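Local coordinates for beta-fructofuranosidase (Bifidobacterium adolescentis, PDB 6NOB), which probably hydrolyses terminal beta-D-fructofuranoside residues in sugars such as sucrose, as a family 32 glycoside hydrolase, at residues A[220-225]-A[234-239]. Numbering follows the deposited sequence.
With EDO (1,2-ethanediol), chain C.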
ATOM      1  N   TYR A 220      -4.807  12.681   8.710  1.00 34.75           N
ATOM      2  CA  TYR A 220      -4.567  12.174  10.055  1.00 32.58           C
ATOM      3  C   TYR A 220      -3.587  11.018   9.931  1.00 35.57           C
ATOM      4  O   TYR A 220      -3.870  10.045   9.227  1.00 37.76           O
ATOM      5  CB  TYR A 220      -5.867  11.708  10.717  1.00 25.48           C
ATOM      6  CG  TYR A 220      -6.872  12.810  10.970  1.00 31.85           C
ATOM      7  CD1 TYR A 220      -6.884  13.494  12.180  1.00 29.72           C
ATOM      8  CD2 TYR A 220      -7.817  13.157  10.009  1.00 27.35           C
ATOM      9  CE1 TYR A 220      -7.800  14.498  12.424  1.00 30.77           C
ATOM     10  CE2 TYR A 220      -8.738  14.164  10.244  1.00 32.29           C
ATOM     11  CZ  TYR A 220      -8.724  14.830  11.456  1.00 36.00           C
ATOM     12  OH  TYR A 220      -9.636  15.831  11.707  1.00 33.60           O
ATOM     13  N   LEU A 221      -2.439  11.126  10.597  1.00 35.76           N
ATOM     14  CA  LEU A 221      -1.376  10.146  10.430  1.00 32.78           C
ATOM     15  C   LEU A 221      -0.752   9.809  11.775  1.00 39.63           C
ATOM     16  O   LEU A 221      -0.978  10.483  12.784  1.00 40.22           O
ATOM     17  CB  LEU A 221      -0.296  10.646   9.462  1.00 28.20           C
ATOM     18  CG  LEU A 221       0.534  11.839   9.941  1.00 28.36           C
ATOM     19  CD1 LEU A 221       2.002  11.643   9.594  1.00 26.35           C
ATOM     20  CD2 LEU A 221       0.008  13.132   9.339  1.00 28.23           C
ATOM     21  N   THR A 222       0.052   8.750  11.773  1.00 39.81           N
ATOM     22  CA  THR A 222       0.796   8.313  12.945  1.00 35.64           C
ATOM     23  C   THR A 222       2.222   8.840  12.877  1.00 34.94           C
ATOM     24  O   THR A 222       2.876   8.739  11.833  1.00 38.31           O
ATOM     25  CB  THR A 222       0.818   6.786  13.045  1.00 32.47           C
ATOM     26  OG1 THR A 222      -0.506   6.306  13.291  1.00 35.43           O
ATOM     27  CG2 THR A 222       1.743   6.333  14.175  1.00 24.44           C
ATOM     28  N   ARG A 223       2.690   9.408  13.982  1.00 31.99           N
ATOM     29  CA  ARG A 223       4.105   9.686  14.181  1.00 32.71           C
ATOM     30  C   ARG A 223       4.683   8.587  15.062  1.00 36.34           C
ATOM     31  O   ARG A 223       4.091   8.236  16.088  1.00 38.84           O
ATOM     32  CB  ARG A 223       4.324  11.056  14.824  1.00 30.45           C
ATOM     33  CG  ARG A 223       4.211  12.223  13.858  1.00 30.51           C
ATOM     34  CD  ARG A 223       5.451  12.337  12.990  1.00 32.08           C
ATOM     35  NE  ARG A 223       5.278  13.315  11.921  1.00 34.11           N
ATOM     36  CZ  ARG A 223       6.155  13.514  10.942  1.00 33.32           C
ATOM     37  NH1 ARG A 223       7.269  12.798  10.898  1.00 27.25           N
ATOM     38  NH2 ARG A 223       5.914  14.424  10.008  1.00 32.78           N
ATOM     39  N   HIS A 224       5.823   8.041  14.652  1.00 34.27           N
ATOM     40  CA  HIS A 224       6.459   6.925  15.337  1.00 29.17           C
ATOM     41  C   HIS A 224       7.820   7.363  15.856  1.00 34.96           C
ATOM     42  O   HIS A 224       8.607   7.965  15.116  1.00 32.14           O
ATOM     43  CB  HIS A 224       6.605   5.725  14.398  1.00 31.69           C
ATOM     44  CG  HIS A 224       7.188   4.506  15.045  1.00 32.05           C
ATOM     45  ND1 HIS A 224       6.417   3.436  15.447  1.00 32.58           N
ATOM     46  CD2 HIS A 224       8.468   4.176  15.337  1.00 33.55           C
ATOM     47  CE1 HIS A 224       7.195   2.505  15.969  1.00 31.29           C
ATOM     48  NE2 HIS A 224       8.445   2.929  15.915  1.00 29.99           N
ATOM     49  N   LEU A 225       8.083   7.069  17.127  1.00 36.33           N
ATOM     50  CA  LEU A 225       9.377   7.320  17.750  1.00 34.14           C
ATOM     51  C   LEU A 225       9.747   6.096  18.570  1.00 38.22           C
ATOM     52  O   LEU A 225       8.974   5.676  19.437  1.00 38.65           O
ATOM     53  CB  LEU A 225       9.340   8.569  18.633  1.00 30.35           C
ATOM     54  CG  LEU A 225      10.506   8.736  19.605  1.00 32.78           C
ATOM     55  CD1 LEU A 225      11.807   8.984  18.852  1.00 26.88           C
ATOM     56  CD2 LEU A 225      10.219   9.864  20.583  1.00 32.42           C
ATOM     57  N   VAL A 234       8.533   2.249  22.241  1.00 29.43           N
ATOM     58  CA  VAL A 234       7.758   2.662  21.075  1.00 36.19           C
ATOM     59  C   VAL A 234       6.746   3.720  21.493  1.00 36.88           C
ATOM     60  O   VAL A 234       5.922   3.498  22.389  1.00 38.08           O
ATOM     61  CB  VAL A 234       7.075   1.455  20.419  1.00 37.14           C
ATOM     62  CG1 VAL A 234       5.955   1.913  19.492  1.00 35.23           C
ATOM     63  CG2 VAL A 234       8.096   0.615  19.656  1.00 32.57           C
ATOM     64  N   THR A 235       6.808   4.878  20.844  1.00 39.55           N
ATOM     65  CA  THR A 235       5.944   6.018  21.139  1.00 35.34           C
ATOM     66  C   THR A 235       5.196   6.378  19.860  1.00 36.39           C
ATOM     67  O   THR A 235       5.761   7.011  18.962  1.00 35.49           O
ATOM     68  CB  THR A 235       6.767   7.196  21.656  1.00 31.23           C
ATOM     69  OG1 THR A 235       7.589   6.763  22.748  1.00 34.27           O
ATOM     70  CG2 THR A 235       5.865   8.327  22.126  1.00 31.74           C
ATOM     71  N   GLU A 236       3.930   5.977  19.770  1.00 33.93           N
ATOM     72  CA  GLU A 236       3.103   6.253  18.602  1.00 34.80           C
ATOM     73  C   GLU A 236       1.926   7.129  19.003  1.00 33.81           C
ATOM     74  O   GLU A 236       1.286   6.886  20.031  1.00 37.21           O
ATOM     75  CB  GLU A 236       2.619   4.952  17.954  1.00 32.30           C
ATOM     76  CG  GLU A 236       3.720   4.231  17.188  1.00 32.59           C
ATOM     77  CD  GLU A 236       3.232   3.004  16.440  1.00 37.48           C
ATOM     78  OE1 GLU A 236       2.178   2.448  16.817  1.00 36.24           O
ATOM     79  OE2 GLU A 236       3.910   2.595  15.473  1.00 37.11           O
ATOM     80  N   TYR A 237       1.650   8.146  18.190  1.00 34.72           N
ATOM     81  CA  TYR A 237       0.565   9.088  18.432  1.00 34.78           C
ATOM     82  C   TYR A 237       0.063   9.599  17.089  1.00 34.34           C
ATOM     83  O   TYR A 237       0.734   9.461  16.063  1.00 37.26           O
ATOM     84  CB  TYR A 237       1.018  10.245  19.334  1.00 29.66           C
ATOM     85  CG  TYR A 237       2.307  10.902  18.894  1.00 32.35           C
ATOM     86  CD1 TYR A 237       3.542  10.371  19.258  1.00 30.32           C
ATOM     87  CD2 TYR A 237       2.292  12.057  18.121  1.00 27.88           C
ATOM     88  CE1 TYR A 237       4.721  10.971  18.858  1.00 30.51           C
ATOM     89  CE2 TYR A 237       3.468  12.665  17.719  1.00 24.99           C
ATOM     90  CZ  TYR A 237       4.680  12.117  18.089  1.00 33.87           C
ATOM     91  OH  TYR A 237       5.858  12.714  17.692  1.00 36.29           O
ATOM     92  N   GLN A 238      -1.133  10.188  17.100  1.00 35.04           N
ATOM     93  CA  GLN A 238      -1.814  10.616  15.883  1.00 34.29           C
ATOM     94  C   GLN A 238      -1.794  12.135  15.762  1.00 33.61           C
ATOM     95  O   GLN A 238      -2.110  12.845  16.722  1.00 33.46           O
ATOM     96  CB  GLN A 238      -3.258  10.110  15.857  1.00 36.01           C
ATOM     97  CG  GLN A 238      -3.461   8.761  16.522  1.00 39.91           C
ATOM     98  CD  GLN A 238      -2.574   7.679  15.933  1.00 40.95           C
ATOM     99  OE1 GLN A 238      -2.197   7.732  14.760  1.00 37.50           O
ATOM    100  NE2 GLN A 238      -2.236   6.691  16.749  1.00 36.33           N
ATOM    101  N   THR A 239      -1.440  12.625  14.574  1.00 31.56           N
ATOM    102  CA  THR A 239      -1.351  14.053  14.297  1.00 32.05           C
ATOM    103  C   THR A 239      -2.207  14.395  13.082  1.00 36.49           C
ATOM    104  O   THR A 239      -2.710  13.517  12.376  1.00 34.33           O
ATOM    105  CB  THR A 239       0.103  14.490  14.056  1.00 33.55           C
ATOM    106  OG1 THR A 239       0.561  13.967  12.803  1.00 30.16           O
ATOM    107  CG2 THR A 239       1.010  13.981  15.169  1.00 31.25           C
TER
HETATM  108  C1  EDO C 802       2.019   8.255  23.907  1.00 43.27           C
HETATM  109  O1  EDO C 802       1.652   6.917  24.263  1.00 35.74           O
HETATM  110  C2  EDO C 802       1.370   8.666  22.588  1.00 42.00           C
HETATM  111  O2  EDO C 802       0.117   7.992  22.401  1.00 37.50           O
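Leu-221, Arg-223 and Leu-225 each exchange two backbone hydrogen bonds with Thr-239, Tyr-237 and Thr-235, respectively. The strands run antiparallel, and between these pairs lie the non-hydrogen-bonded pairs Thr-222 with Gln-238 and His-224 with Glu-236.

Two polar side-chain bonds mark the face of the non-hydrogen-bonded pairs. His-224 ND1 donates to Glu-236 OE2 at 2.6 Å. The oxygen lies in the imidazole plane and is met on its anti side, slightly out of the carboxylate plane, while ring and carboxylate planes stand 75° apart. CG anti to the backbone N (chi1 -177°) places the His-224 ring beside Glu-236. Glu-236 OE2 also forms a salt bridge with Arg-268, and His-224 NE2 is hydrogen-bonded to Glu-226. A leucine in place of His-224 would probably leave Glu-236 OE2 without its imidazole N-H donor, with the salt bridge to Arg-268 remaining, and cost Glu-226 this hydrogen bond. Next along, Thr-222 OG1 donates to a lone pair of Gln-238 OE1 at 2.7 Å, in the carbonyl plane.

On the other face, Arg-223 CB sits over the Tyr-237 ring, 3.8 Å from its centroid, a CH-pi contact. Arg-223 NE forms a salt bridge with Glu-252, which also accepts from Thr-239 OG1.

The pair is a beta hairpin, the two middle strands of a four-stranded antiparallel sheet, consistent with one blade of the five-bladed beta-propeller of family 32. Strand 190-202 flanks 220-225, and strand 253-256 flanks 234-239. Strand 268-273 packs against Thr-222 and Gln-238.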